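Local coordinates for oxidoreductase, 2OG-Fe oxygenase family protein, putative, expressed (Oryza sativa subsp. japonica, PDB 5XOI) that probably acts as an iron- and 2-oxoglutarate-dependent dioxygenase of the AlkB family, its oxygenase domain here holding manganese in the metal site, at residues I29-K34 with E87-I92; N211-T214 with K218-P221. All blocks are in the same frame, centred on the assembly; numbering follows the deposited sequence.

Contact 1: residues I29-K34 with E87-I92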
loop_
_atom_site.group_PDB
_atom_site.type_symbol
_atom_site.label_atom_id
_atom_site.label_comp_id
_atom_site.label_asym_id
_atom_site.label_seq_id
_atom_site.Cartn_x
_atom_site.Cartn_y
_atom_site.Cartn_z
ATOM N N ILE A 29 -2.889 13.356 -2.175
ATOM C CA ILE A 29 -3.761 13.355 -3.350
ATOM C C ILE A 29 -3.267 14.360 -4.377
ATOM O O ILE A 29 -3.151 14.050 -5.567
ATOM C CB ILE A 29 -5.219 13.659 -2.950
ATOM C CG1 ILE A 29 -5.777 12.595 -1.991
ATOM C CG2 ILE A 29 -6.094 13.829 -4.215
ATOM C CD1 ILE A 29 -5.961 11.234 -2.614
ATOM N N ARG A 30 -2.985 15.592 -3.937
ATOM C CA ARG A 30 -2.582 16.624 -4.888
ATOM C C ARG A 30 -1.285 16.245 -5.602
ATOM O O ARG A 30 -1.178 16.406 -6.822
ATOM C CB ARG A 30 -2.457 17.969 -4.169
ATOM C CG ARG A 30 -3.809 18.616 -3.883
ATOM C CD ARG A 30 -3.645 19.989 -3.229
ATOM N NE ARG A 30 -4.928 20.636 -2.970
ATOM C CZ ARG A 30 -5.130 21.518 -1.994
ATOM N NH1 ARG A 30 -4.133 21.848 -1.180
ATOM N NH2 ARG A 30 -6.326 22.063 -1.822
ATOM N N ARG A 31 -0.303 15.704 -4.872
ATOM C CA ARG A 31 0.941 15.283 -5.522
ATOM C C ARG A 31 0.699 14.148 -6.512
ATOM O O ARG A 31 1.270 14.138 -7.607
ATOM C CB ARG A 31 1.971 14.852 -4.484
ATOM C CG ARG A 31 2.562 15.996 -3.677
ATOM C CD ARG A 31 3.438 15.445 -2.569
ATOM N NE ARG A 31 3.997 16.492 -1.719
ATOM C CZ ARG A 31 5.225 16.976 -1.854
ATOM N NH1 ARG A 31 6.021 16.513 -2.811
ATOM N NH2 ARG A 31 5.657 17.923 -1.035
ATOM N N CYS A 32 -0.145 13.183 -6.142
ATOM C CA CYS A 32 -0.427 12.061 -7.031
ATOM C C CYS A 32 -1.279 12.482 -8.223
ATOM O O CYS A 32 -1.143 11.917 -9.314
ATOM C CB CYS A 32 -1.113 10.948 -6.236
ATOM S SG CYS A 32 -0.054 10.037 -5.122
ATOM N N GLN A 33 -2.153 13.479 -8.047
ATOM C CA GLN A 33 -2.902 13.993 -9.192
ATOM C C GLN A 33 -1.966 14.586 -10.236
ATOM O O GLN A 33 -2.135 14.354 -11.439
ATOM C CB GLN A 33 -3.916 15.043 -8.733
ATOM C CG GLN A 33 -5.122 14.461 -8.045
ATOM C CD GLN A 33 -5.995 15.525 -7.430
ATOM O OE1 GLN A 33 -5.511 16.593 -7.042
ATOM N NE2 GLN A 33 -7.285 15.241 -7.322
ATOM N N LYS A 34 -0.961 15.334 -9.791
ATOM C CA LYS A 34 -0.058 16.004 -10.717
ATOM C C LYS A 34 0.952 15.032 -11.321
ATOM O O LYS A 34 1.176 15.043 -12.534
ATOM C CB LYS A 34 0.659 17.148 -9.999
ATOM C CG LYS A 34 1.412 18.075 -10.926
ATOM C CD LYS A 34 1.861 19.318 -10.186
ATOM C CE LYS A 34 2.815 20.134 -11.034
ATOM N NZ LYS A 34 2.186 20.657 -12.286
ATOM N N GLU A 87 10.115 12.996 -0.347
ATOM C CA GLU A 87 10.679 12.729 0.975
ATOM C C GLU A 87 9.616 12.771 2.064
ATOM O O GLU A 87 9.735 12.071 3.076
ATOM C CB GLU A 87 11.795 13.721 1.297
ATOM C CG GLU A 87 12.796 13.180 2.316
ATOM C CD GLU A 87 14.174 13.806 2.175
ATOM O OE1 GLU A 87 14.259 14.924 1.623
ATOM O OE2 GLU A 87 15.168 13.179 2.609
ATOM N N VAL A 88 8.563 13.570 1.879
ATOM C CA VAL A 88 7.499 13.595 2.878
ATOM C C VAL A 88 6.807 12.239 2.959
ATOM O O VAL A 88 6.397 11.803 4.043
ATOM C CB VAL A 88 6.509 14.739 2.589
ATOM C CG1 VAL A 88 5.774 14.515 1.275
ATOM C CG2 VAL A 88 5.524 14.888 3.752
ATOM N N PHE A 89 6.684 11.538 1.824
ATOM C CA PHE A 89 6.102 10.197 1.842
ATOM C C PHE A 89 6.964 9.253 2.669
ATOM O O PHE A 89 6.459 8.511 3.523
ATOM C CB PHE A 89 5.953 9.646 0.415
ATOM C CG PHE A 89 4.882 10.322 -0.427
ATOM C CD1 PHE A 89 4.211 11.450 0.012
ATOM C CD2 PHE A 89 4.557 9.801 -1.671
ATOM C CE1 PHE A 89 3.240 12.056 -0.782
ATOM C CE2 PHE A 89 3.589 10.393 -2.476
ATOM C CZ PHE A 89 2.931 11.530 -2.031
ATOM N N SER A 90 8.278 9.278 2.427
ATOM C CA SER A 90 9.205 8.428 3.171
ATOM C C SER A 90 9.169 8.738 4.661
ATOM O O SER A 90 9.274 7.828 5.487
ATOM C CB SER A 90 10.632 8.596 2.638
ATOM O OG SER A 90 10.761 8.074 1.327
ATOM N N LYS A 91 9.021 10.019 5.016
ATOM C CA LYS A 91 8.929 10.407 6.427
ATOM C C LYS A 91 7.722 9.768 7.102
ATOM O O LYS A 91 7.823 9.233 8.216
ATOM C CB LYS A 91 8.855 11.928 6.535
ATOM C CG LYS A 91 8.551 12.474 7.931
ATOM C CD LYS A 91 7.342 13.426 7.914
ATOM C CE LYS A 91 6.765 13.664 9.311
ATOM N NZ LYS A 91 5.707 14.717 9.324
ATOM N N ILE A 92 6.562 9.831 6.444
ATOM C CA ILE A 92 5.346 9.258 7.010
ATOM C C ILE A 92 5.488 7.750 7.162
ATOM O O ILE A 92 5.057 7.176 8.163
ATOM C CB ILE A 92 4.121 9.617 6.148
ATOM C CG1 ILE A 92 3.901 11.137 6.132
ATOM C CG2 ILE A 92 2.882 8.914 6.684
ATOM C CD1 ILE A 92 2.803 11.592 5.174
#
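Arg31 reaches across from helix 22-37 to the first turn of helix 87-106, and within 29-34 its side chain makes the close touches to Val88 and Phe89. The contact is made through side chains, since even the nearest backbones, at Arg31 and Phe89, keep their CA atoms 10.3 Å apart.

The apolar touches come first. Arg31 CD lies 3.8 Å from Phe89 CE1 and 4.0 Å from CZ of that ring, a methylene meeting the far end of the ring obliquely. The two side chains run past each other in opposite directions, which brings the middle of the arginine alongside the tip of the phenylalanine. The same ring continues inward to Leu226 and Phe228 of strand 223-229 and to Ile28 of helix 22-37. Both helices thus pack on the large sheet of the double-stranded beta-helix (jelly-roll) typical of 2OG-Fe(II) oxygenases, away from the metal and cosubstrate sites.

A second kind of contact is a methyl group over a flat cation. Val88 CG1 sits 3.9 Å above one face of the Arg31 guanidinium, displaced toward its rim, and is 4.0 Å from NE. With chi1 at 65°, this methyl stands between the backbone N and the carbonyl carbon of its residue, and from there it faces the arginine. The guanidinium is turned 65° from the Phe89 ring, which excludes a parallel stack of the two.

The charge is met within the arginine's own helix, where Asp27 OD2 forms a salt bridge with Arg31 NE and probably steadies the group. No hydrogen bond links the segments. The chemistry therefore implies an amphipathic seam, in which Phe89 belongs to the buried core and the aliphatic part of Arg31 borders it, carrying its charge to the exposed surface.

Contact 2: residues N211-T214 with K218-P221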
loop_
_atom_site.group_PDB
_atom_site.type_symbol
_atom_site.label_atom_id
_atom_site.label_comp_id
_atom_site.label_asym_id
_atom_site.label_seq_id
_atom_site.Cartn_x
_atom_site.Cartn_y
_atom_site.Cartn_z
ATOM N N ASN A 211 -16.141 13.694 3.176
ATOM C CA ASN A 211 -16.555 14.844 2.379
ATOM C C ASN A 211 -15.466 15.907 2.323
ATOM O O ASN A 211 -15.228 16.506 1.270
ATOM C CB ASN A 211 -17.840 15.438 2.954
ATOM C CG ASN A 211 -18.330 16.646 2.170
ATOM O OD1 ASN A 211 -18.369 17.767 2.685
ATOM N ND2 ASN A 211 -18.709 16.419 0.918
ATOM N N TRP A 212 -14.800 16.168 3.449
ATOM C CA TRP A 212 -13.775 17.209 3.455
ATOM C C TRP A 212 -12.634 16.867 2.505
ATOM O O TRP A 212 -12.072 17.758 1.859
ATOM C CB TRP A 212 -13.251 17.432 4.878
ATOM C CG TRP A 212 -12.586 16.234 5.476
ATOM C CD1 TRP A 212 -13.156 15.304 6.289
ATOM C CD2 TRP A 212 -11.216 15.841 5.312
ATOM N NE1 TRP A 212 -12.229 14.351 6.644
ATOM C CE2 TRP A 212 -11.028 14.661 6.059
ATOM C CE3 TRP A 212 -10.128 16.381 4.616
ATOM C CZ2 TRP A 212 -9.804 13.998 6.113
ATOM C CZ3 TRP A 212 -8.909 15.725 4.680
ATOM C CH2 TRP A 212 -8.761 14.546 5.426
ATOM N N LEU A 213 -12.291 15.583 2.385
ATOM C CA LEU A 213 -11.203 15.206 1.490
ATOM C C LEU A 213 -11.630 15.301 0.031
ATOM O O LEU A 213 -10.885 15.820 -0.811
ATOM C CB LEU A 213 -10.730 13.791 1.820
ATOM C CG LEU A 213 -9.566 13.297 0.962
ATOM C CD1 LEU A 213 -8.376 14.240 1.120
ATOM C CD2 LEU A 213 -9.194 11.860 1.324
ATOM N N THR A 214 -12.825 14.801 -0.289
ATOM C CA THR A 214 -13.339 14.940 -1.647
ATOM C C THR A 214 -13.383 16.403 -2.058
ATOM O O THR A 214 -13.021 16.752 -3.190
ATOM C CB THR A 214 -14.736 14.325 -1.730
ATOM O OG1 THR A 214 -14.651 12.923 -1.440
ATOM C CG2 THR A 214 -15.329 14.527 -3.116
ATOM N N LYS A 218 -10.371 17.675 -4.307
ATOM C CA LYS A 218 -11.067 17.424 -5.576
ATOM C C LYS A 218 -10.856 15.981 -6.038
ATOM O O LYS A 218 -10.470 15.708 -7.182
ATOM C CB LYS A 218 -10.627 18.422 -6.653
ATOM C CG LYS A 218 -10.931 19.883 -6.315
ATOM C CD LYS A 218 -12.382 20.059 -5.863
ATOM C CE LYS A 218 -12.636 21.460 -5.310
ATOM N NZ LYS A 218 -13.833 21.503 -4.409
ATOM N N LEU A 219 -11.128 15.050 -5.126
ATOM C CA LEU A 219 -10.891 13.631 -5.365
ATOM C C LEU A 219 -12.024 13.023 -6.181
ATOM O O LEU A 219 -13.198 13.176 -5.836
ATOM C CB LEU A 219 -10.772 12.893 -4.031
ATOM C CG LEU A 219 -9.718 11.812 -3.806
ATOM C CD1 LEU A 219 -10.308 10.760 -2.879
ATOM C CD2 LEU A 219 -9.226 11.179 -5.102
ATOM N N ARG A 220 -11.670 12.304 -7.243
ATOM C CA ARG A 220 -12.668 11.603 -8.041
ATOM C C ARG A 220 -13.162 10.362 -7.298
ATOM O O ARG A 220 -12.494 9.876 -6.383
ATOM C CB ARG A 220 -12.075 11.198 -9.383
ATOM C CG ARG A 220 -10.896 10.279 -9.251
ATOM C CD ARG A 220 -10.196 10.098 -10.591
ATOM N NE ARG A 220 -11.033 9.388 -11.554
ATOM C CZ ARG A 220 -10.568 8.817 -12.658
ATOM N NH1 ARG A 220 -9.272 8.875 -12.932
ATOM N NH2 ARG A 220 -11.396 8.191 -13.487
ATOM N N PRO A 221 -14.330 9.833 -7.679
ATOM C CA PRO A 221 -14.852 8.629 -7.018
ATOM C C PRO A 221 -13.853 7.481 -7.060
ATOM O O PRO A 221 -13.223 7.219 -8.086
ATOM C CB PRO A 221 -16.117 8.300 -7.823
ATOM C CG PRO A 221 -16.544 9.598 -8.394
ATOM C CD PRO A 221 -15.280 10.369 -8.675
#
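Thr214 O, a carbonyl near the end of helix 211-217, receives the hydrogen bond from Leu219 N across 3.2 Å. The bond is somewhat bent, with 145° at the hydrogen, and the donor is tilted slightly from the carbonyl plane; the C=O...N angle is 125°. Lys218 N comes near the same oxygen, with Thr214 O at 3.0 Å. The chain can turn back in this way because Lys218 leaves the helix with positive phi, 51°, in the left-handed region. A bond from the second residue past the helix to the carbonyl five residues earlier, bridging a left-handed residue, is the mark of a Schellman motif.

Side-chain packing accompanies the bond. Leu219 CB rests 4.1 Å from Thr214 CA, bringing the leucine back over the last helical turn. Thr214 CG2, anti to its own nitrogen, is carried to 3.7 Å from Leu219 O, a methyl against a carbonyl. Looser is the meeting of the two leucines, Leu213 CD2 and Leu219 CD1 being 4.5 Å apart; they nonetheless extend an apolar patch from the helix onto the loop.

The polar ends find partners close by in the chain. Lys218 NZ is hydrogen-bonded to Asp215 O, so the lysine folds back on the turn it terminates, while Thr214 OG1 makes a weak hydrogen bond to Pro210 O, just before the helix.

Around this cap, Leu213 touches Gln25 and Val26 of helix 22-37, and the ring of Trp212 stacks on that of His22 at the start of the same helix. Beyond the turn, Arg220 lies against Phe129 and Thr131 of strand 124-131, and the chain then enters strand 223-229, which carries the 2-oxoglutarate-binding Arg223 and Arg229.

How the contacts relate
Contact 1 precedes contact 2 along the chain, and their centres are 16 Å apart within one oxygenase domain. Helix 22-37 joins them: it forms one side of contact 1 and also packs against the turn of contact 2. They touch directly there, Ile29 CD1 being 4.0 Å from Leu219 CG, while Gln33 NE2 makes a weak hydrogen bond to Lys218 O. Strand 223-229 of the seven-stranded sheet is shared too, since it underlies Phe89 and follows the loop of contact 2. Both lie on the helical layer beside the sheet whose strands 124-131 and 223-229 carry 2-oxoglutarate-binding residues, although contact 1 itself lies away from that site.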